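Local structure of 3-oxoadipate enol-lactonase (Burkholderia xenovorans, 2XUA) at residues Ile75-Asp87 / Leu104-Arg116. The protein probably hydrolyses the enol-lactone of 3-oxoadipate, a step of catechol breakdown, using an alpha/beta hydrolase fold. Residues are numbered along the deposited sequence; the frame is centred on the assembly and turned at random.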
ATOM      1  N   ILE B  75      19.477   5.781  16.047  1.00 25.14           N
ATOM      2  CA  ILE B  75      18.331   6.579  16.533  1.00 26.02           C
ATOM      3  C   ILE B  75      18.498   8.092  16.216  1.00 26.96           C
ATOM      4  O   ILE B  75      17.483   8.807  15.967  1.00 24.80           O
ATOM      5  CB  ILE B  75      18.006   6.292  18.018  1.00 25.48           C
ATOM      6  CG1 ILE B  75      16.659   6.884  18.465  1.00 26.40           C
ATOM      7  CG2 ILE B  75      19.165   6.837  18.993  1.00 26.07           C
ATOM      8  CD1 ILE B  75      15.427   6.369  17.678  1.00 26.62           C
ATOM      9  N   GLU B  76      19.769   8.554  16.168  1.00 27.17           N
ATOM     10  CA  GLU B  76      20.083   9.927  15.719  1.00 26.06           C
ATOM     11  C   GLU B  76      19.857  10.134  14.239  1.00 25.93           C
ATOM     12  O   GLU B  76      19.506  11.256  13.810  1.00 26.67           O
ATOM     13  CB  GLU B  76      21.542  10.366  16.034  1.00 26.79           C
ATOM     14  CG  GLU B  76      21.859  10.472  17.497  1.00 26.27           C
ATOM     15  CD  GLU B  76      22.058   9.128  18.194  1.00 28.20           C
ATOM     16  OE1 GLU B  76      22.542   8.201  17.543  1.00 26.33           O
ATOM     17  OE2 GLU B  76      21.700   9.006  19.385  1.00 27.09           O
ATOM     18  N   GLN B  77      20.101   9.124  13.424  1.00 24.28           N
ATOM     19  CA  GLN B  77      19.785   9.291  12.027  1.00 24.20           C
ATOM     20  C   GLN B  77      18.233   9.366  11.909  1.00 23.82           C
ATOM     21  O   GLN B  77      17.666  10.204  11.181  1.00 22.63           O
ATOM     22  CB  GLN B  77      20.304   8.155  11.166  1.00 24.43           C
ATOM     23  CG  GLN B  77      21.789   8.318  10.710  1.00 28.50           C
ATOM     24  CD  GLN B  77      22.349   7.001  10.257  1.00 30.45           C
ATOM     25  OE1 GLN B  77      21.889   5.957  10.714  1.00 28.14           O
ATOM     26  NE2 GLN B  77      23.330   7.029   9.338  1.00 32.64           N
ATOM     27  N   LEU B  78      17.565   8.493  12.633  1.00 22.84           N
ATOM     28  CA  LEU B  78      16.103   8.420  12.545  1.00 22.39           C
ATOM     29  C   LEU B  78      15.429   9.681  13.033  1.00 23.36           C
ATOM     30  O   LEU B  78      14.419  10.109  12.467  1.00 24.96           O
ATOM     31  CB  LEU B  78      15.555   7.170  13.250  1.00 21.78           C
ATOM     32  CG  LEU B  78      16.066   5.795  12.789  1.00 20.05           C
ATOM     33  CD1 LEU B  78      15.551   4.797  13.790  1.00 16.79           C
ATOM     34  CD2 LEU B  78      15.607   5.395  11.366  1.00 18.85           C
ATOM     35  N   THR B  79      15.952  10.273  14.082  1.00 22.85           N
ATOM     36  CA  THR B  79      15.399  11.495  14.600  1.00 24.94           C
ATOM     37  C   THR B  79      15.653  12.639  13.588  1.00 24.71           C
ATOM     38  O   THR B  79      14.753  13.453  13.316  1.00 24.06           O
ATOM     39  CB  THR B  79      15.990  11.809  15.972  1.00 25.58           C
ATOM     40  OG1 THR B  79      15.668  10.758  16.886  1.00 29.03           O
ATOM     41  CG2 THR B  79      15.348  13.059  16.596  1.00 29.27           C
ATOM     42  N   GLY B  80      16.864  12.677  13.038  1.00 23.04           N
ATOM     43  CA  GLY B  80      17.282  13.718  12.125  1.00 24.28           C
ATOM     44  C   GLY B  80      16.551  13.640  10.790  1.00 23.62           C
ATOM     45  O   GLY B  80      16.354  14.649  10.093  1.00 22.04           O
ATOM     46  N   ASP B  81      16.141  12.423  10.444  1.00 22.84           N
ATOM     47  CA  ASP B  81      15.298  12.227   9.302  1.00 22.86           C
ATOM     48  C   ASP B  81      13.977  13.003   9.482  1.00 21.37           C
ATOM     49  O   ASP B  81      13.570  13.686   8.552  1.00 22.00           O
ATOM     50  CB  ASP B  81      15.055  10.741   9.077  1.00 22.56           C
ATOM     51  CG  ASP B  81      16.260  10.051   8.500  1.00 25.60           C
ATOM     52  OD1 ASP B  81      17.295  10.724   8.186  1.00 25.77           O
ATOM     53  OD2 ASP B  81      16.178   8.843   8.290  1.00 23.86           O
ATOM     54  N   VAL B  82      13.341  12.896  10.645  1.00 21.16           N
ATOM     55  CA  VAL B  82      12.010  13.541  10.920  1.00 21.29           C
ATOM     56  C   VAL B  82      12.253  15.014  10.857  1.00 22.39           C
ATOM     57  O   VAL B  82      11.602  15.729  10.100  1.00 21.65           O
ATOM     58  CB  VAL B  82      11.414  13.176  12.307  1.00 21.25           C
ATOM     59  CG1 VAL B  82      10.089  13.998  12.592  1.00 20.04           C
ATOM     60  CG2 VAL B  82      11.085  11.674  12.387  1.00 21.21           C
ATOM     61  N   LEU B  83      13.275  15.457  11.589  1.00 21.33           N
ATOM     62  CA  LEU B  83      13.619  16.886  11.587  1.00 22.08           C
ATOM     63  C   LEU B  83      13.925  17.507  10.231  1.00 21.14           C
ATOM     64  O   LEU B  83      13.383  18.563   9.926  1.00 22.23           O
ATOM     65  CB  LEU B  83      14.731  17.166  12.593  1.00 22.68           C
ATOM     66  CG  LEU B  83      14.345  16.806  13.995  1.00 24.35           C
ATOM     67  CD1 LEU B  83      15.646  16.935  14.799  1.00 31.30           C
ATOM     68  CD2 LEU B  83      13.243  17.700  14.585  1.00 26.64           C
ATOM     69  N   GLY B  84      14.699  16.834   9.406  1.00 20.17           N
ATOM     70  CA  GLY B  84      15.034  17.307   8.078  1.00 22.05           C
ATOM     71  C   GLY B  84      13.833  17.345   7.149  1.00 22.42           C
ATOM     72  O   GLY B  84      13.652  18.307   6.356  1.00 22.31           O
ATOM     73  N   LEU B  85      12.983  16.308   7.246  1.00 21.52           N
ATOM     74  CA  LEU B  85      11.688  16.345   6.548  1.00 20.13           C
ATOM     75  C   LEU B  85      10.817  17.531   6.973  1.00 19.90           C
ATOM     76  O   LEU B  85      10.269  18.251   6.122  1.00 19.22           O
ATOM     77  CB  LEU B  85      10.941  15.011   6.793  1.00 18.47           C
ATOM     78  CG  LEU B  85       9.641  14.805   5.996  1.00 21.67           C
ATOM     79  CD1 LEU B  85       9.828  14.929   4.479  1.00 19.12           C
ATOM     80  CD2 LEU B  85       9.003  13.427   6.342  1.00 22.21           C
HETATM   81  N   MSE B  86      10.627  17.705   8.292  1.00 19.93           N
HETATM   82  CA  MSE B  86       9.893  18.881   8.786  1.00 20.79           C
HETATM   83  C   MSE B  86      10.493  20.184   8.294  1.00 21.32           C
HETATM   84  O   MSE B  86       9.788  21.067   7.772  1.00 19.26           O
HETATM   85  CB  MSE B  86       9.876  18.869  10.290  1.00 21.01           C
HETATM   86  CG  MSE B  86       8.837  17.928  10.809  1.00 21.30           C
HETATM   87 SE   MSE B  86       9.116  17.640  12.699  1.00 29.73          SE
HETATM   88  CE  MSE B  86       8.606  19.431  13.338  1.00 21.46           C
ATOM     89  N   ASP B  87      11.817  20.286   8.419  1.00 21.76           N
ATOM     90  CA  ASP B  87      12.534  21.478   7.960  1.00 22.94           C
ATOM     91  C   ASP B  87      12.290  21.765   6.482  1.00 22.09           C
ATOM     92  O   ASP B  87      11.996  22.917   6.092  1.00 23.39           O
ATOM     93  CB  ASP B  87      14.040  21.294   8.207  1.00 22.94           C
ATOM     94  CG  ASP B  87      14.422  21.469   9.674  1.00 25.21           C
ATOM     95  OD1 ASP B  87      13.586  21.880  10.515  1.00 27.80           O
ATOM     96  OD2 ASP B  87      15.588  21.187   9.991  1.00 27.53           O
ATOM     97  N   LEU B 104       9.498   4.942  19.627  1.00 18.91           N
ATOM     98  CA  LEU B 104      10.921   5.141  20.084  1.00 20.00           C
ATOM     99  C   LEU B 104      11.558   6.453  19.537  1.00 19.35           C
ATOM    100  O   LEU B 104      12.129   7.284  20.305  1.00 20.37           O
ATOM    101  CB  LEU B 104      11.733   3.875  19.719  1.00 18.96           C
ATOM    102  CG  LEU B 104      13.222   3.840  20.118  1.00 22.30           C
ATOM    103  CD1 LEU B 104      13.424   3.888  21.615  1.00 24.14           C
ATOM    104  CD2 LEU B 104      13.963   2.659  19.466  1.00 26.52           C
ATOM    105  N   THR B 105      11.423   6.676  18.222  1.00 19.07           N
ATOM    106  CA  THR B 105      11.786   7.963  17.578  1.00 18.60           C
ATOM    107  C   THR B 105      11.085   9.160  18.251  1.00 19.87           C
ATOM    108  O   THR B 105      11.661  10.284  18.424  1.00 21.65           O
ATOM    109  CB  THR B 105      11.392   7.881  16.095  1.00 17.94           C
ATOM    110  OG1 THR B 105      12.088   6.790  15.503  1.00 16.43           O
ATOM    111  CG2 THR B 105      11.775   9.160  15.315  1.00 16.76           C
ATOM    112  N   GLY B 106       9.829   8.947  18.620  1.00 18.74           N
ATOM    113  CA  GLY B 106       9.054   9.968  19.252  1.00 18.57           C
ATOM    114  C   GLY B 106       9.580  10.276  20.652  1.00 19.74           C
ATOM    115  O   GLY B 106       9.588  11.439  21.086  1.00 16.14           O
ATOM    116  N   VAL B 107      10.016   9.234  21.373  1.00 19.31           N
ATOM    117  CA  VAL B 107      10.684   9.489  22.664  1.00 19.90           C
ATOM    118  C   VAL B 107      11.933  10.327  22.438  1.00 20.35           C
ATOM    119  O   VAL B 107      12.106  11.305  23.141  1.00 23.58           O
ATOM    120  CB  VAL B 107      11.041   8.163  23.433  1.00 19.54           C
ATOM    121  CG1 VAL B 107      11.942   8.444  24.639  1.00 19.98           C
ATOM    122  CG2 VAL B 107       9.761   7.424  23.798  1.00 16.23           C
ATOM    123  N   ALA B 108      12.794   9.974  21.481  1.00 21.12           N
ATOM    124  CA  ALA B 108      13.987  10.783  21.183  1.00 21.44           C
ATOM    125  C   ALA B 108      13.643  12.238  20.805  1.00 23.78           C
ATOM    126  O   ALA B 108      14.332  13.210  21.231  1.00 22.71           O
ATOM    127  CB  ALA B 108      14.793  10.183  20.121  1.00 20.04           C
ATOM    128  N   LEU B 109      12.611  12.384  19.978  1.00 22.51           N
ATOM    129  CA  LEU B 109      12.210  13.674  19.470  1.00 22.70           C
ATOM    130  C   LEU B 109      11.683  14.497  20.623  1.00 23.74           C
ATOM    131  O   LEU B 109      12.132  15.637  20.801  1.00 24.76           O
ATOM    132  CB  LEU B 109      11.137  13.485  18.403  1.00 21.14           C
ATOM    133  CG  LEU B 109      11.297  13.749  16.919  1.00 25.11           C
ATOM    134  CD1 LEU B 109      12.597  14.293  16.353  1.00 23.34           C
ATOM    135  CD2 LEU B 109      10.676  12.608  16.062  1.00 19.76           C
ATOM    136  N   ALA B 110      10.780  13.944  21.435  1.00 23.88           N
ATOM    137  CA  ALA B 110      10.236  14.691  22.549  1.00 26.41           C
ATOM    138  C   ALA B 110      11.267  15.065  23.629  1.00 27.87           C
ATOM    139  O   ALA B 110      11.054  16.061  24.308  1.00 28.53           O
ATOM    140  CB  ALA B 110       9.048  13.983  23.199  1.00 26.27           C
ATOM    141  N   ALA B 111      12.306  14.231  23.799  1.00 28.11           N
ATOM    142  CA  ALA B 111      13.353  14.430  24.804  1.00 28.38           C
ATOM    143  C   ALA B 111      14.406  15.439  24.356  1.00 28.65           C
ATOM    144  O   ALA B 111      14.842  16.294  25.128  1.00 28.42           O
ATOM    145  CB  ALA B 111      14.039  13.058  25.112  1.00 28.04           C
ATOM    146  N   ARG B 112      14.848  15.286  23.116  1.00 27.94           N
ATOM    147  CA  ARG B 112      15.957  16.032  22.602  1.00 29.17           C
ATOM    148  C   ARG B 112      15.443  17.199  21.725  1.00 29.34           C
ATOM    149  O   ARG B 112      16.234  18.036  21.355  1.00 29.38           O
ATOM    150  CB  ARG B 112      16.880  15.132  21.771  1.00 28.71           C
ATOM    151  CG  ARG B 112      17.362  13.827  22.470  1.00 28.87           C
ATOM    152  CD  ARG B 112      17.974  12.901  21.467  1.00 29.56           C
ATOM    153  NE  ARG B 112      18.436  11.680  22.111  1.00 34.71           N
ATOM    154  CZ  ARG B 112      19.177  10.728  21.555  1.00 34.70           C
ATOM    155  NH1 ARG B 112      19.601  10.802  20.301  1.00 33.69           N
ATOM    156  NH2 ARG B 112      19.518   9.682  22.290  1.00 37.33           N
ATOM    157  N   HIS B 113      14.138  17.237  21.395  1.00 29.48           N
ATOM    158  CA  HIS B 113      13.579  18.362  20.571  1.00 29.48           C
ATOM    159  C   HIS B 113      12.204  18.839  21.000  1.00 29.17           C
ATOM    160  O   HIS B 113      11.292  19.012  20.160  1.00 29.46           O
ATOM    161  CB  HIS B 113      13.614  18.021  19.074  1.00 28.98           C
ATOM    162  CG  HIS B 113      14.958  17.583  18.565  1.00 29.02           C
ATOM    163  ND1 HIS B 113      15.393  16.270  18.615  1.00 30.46           N
ATOM    164  CD2 HIS B 113      15.962  18.283  17.977  1.00 27.15           C
ATOM    165  CE1 HIS B 113      16.604  16.187  18.090  1.00 29.15           C
ATOM    166  NE2 HIS B 113      16.961  17.390  17.672  1.00 29.80           N
ATOM    167  N   ALA B 114      12.020  19.076  22.299  1.00 28.43           N
ATOM    168  CA  ALA B 114      10.741  19.517  22.832  1.00 29.14           C
ATOM    169  C   ALA B 114      10.146  20.731  22.079  1.00 28.96           C
ATOM    170  O   ALA B 114       8.923  20.887  21.985  1.00 29.39           O
ATOM    171  CB  ALA B 114      10.876  19.836  24.264  1.00 29.72           C
ATOM    172  N   ASP B 115      11.013  21.599  21.576  1.00 28.41           N
ATOM    173  CA  ASP B 115      10.522  22.845  20.916  1.00 28.82           C
ATOM    174  C   ASP B 115       9.938  22.566  19.508  1.00 27.17           C
ATOM    175  O   ASP B 115       9.101  23.334  19.026  1.00 27.15           O
ATOM    176  CB  ASP B 115      11.647  23.872  20.770  1.00 29.55           C
ATOM    177  CG  ASP B 115      12.820  23.319  20.020  1.00 29.15           C
ATOM    178  OD1 ASP B 115      12.888  22.085  19.889  1.00 30.13           O
ATOM    179  OD2 ASP B 115      13.672  24.099  19.551  1.00 34.27           O
ATOM    180  N   ARG B 116      10.436  21.498  18.877  1.00 25.82           N
ATOM    181  CA  ARG B 116       9.847  20.949  17.644  1.00 23.47           C
ATOM    182  C   ARG B 116       8.530  20.147  17.835  1.00 24.04           C
ATOM    183  O   ARG B 116       7.842  19.828  16.829  1.00 22.94           O
ATOM    184  CB  ARG B 116      10.889  20.122  16.892  1.00 23.77           C
ATOM    185  CG  ARG B 116      12.177  20.851  16.477  1.00 19.89           C
ATOM    186  CD  ARG B 116      11.866  22.191  15.693  1.00 21.96           C
ATOM    187  NE  ARG B 116      11.318  22.035  14.333  1.00 20.42           N
ATOM    188  CZ  ARG B 116      11.989  21.681  13.245  1.00 21.35           C
ATOM    189  NH1 ARG B 116      11.361  21.649  12.066  1.00 19.97           N
ATOM    190  NH2 ARG B 116      13.307  21.368  13.277  1.00 20.49           N
TER
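Knobs-into-holes packing joins helix 75-87 to helix 104-112, the axes 9.4 Å apart and crossing at -73°. I75 sits among L104, T105, A108 and R112; T105 answers as a knob among I75, L78, T79 and V82. I75 points CG1 away from its backbone N (chi1 -168°), which carries CD1 to within 4.0 Å of T105 CA. A108, with only a methyl, fits where the helices come near, its CB 3.4 Å from T79 OG1. T79 OG1 returns to I75 O of its own helix (2.8 Å), so this buried hydroxyl is satisfied; T105 OG1 does likewise with M101 O. In this alpha/beta hydrolase fold both helices pack on the central sheet, where V82, T105 and L109 all touch F96, and helix 104-112 follows a probable nucleophile elbow. Farther along, L83 lays CD1 over one face of the H113 ring, 3.4 Å from its centroid, a CH-pi contact. R112 NH1 meets E76 OE2 on its anti side (2.9 Å), while NH2 pairs with E201. R116, bent at chi2 and chi3, brings NH1 to D87 OD1 (2.7 Å), with a weak NH2 bond to the same oxygen; I91 O and A92 O also hold its guanidinium.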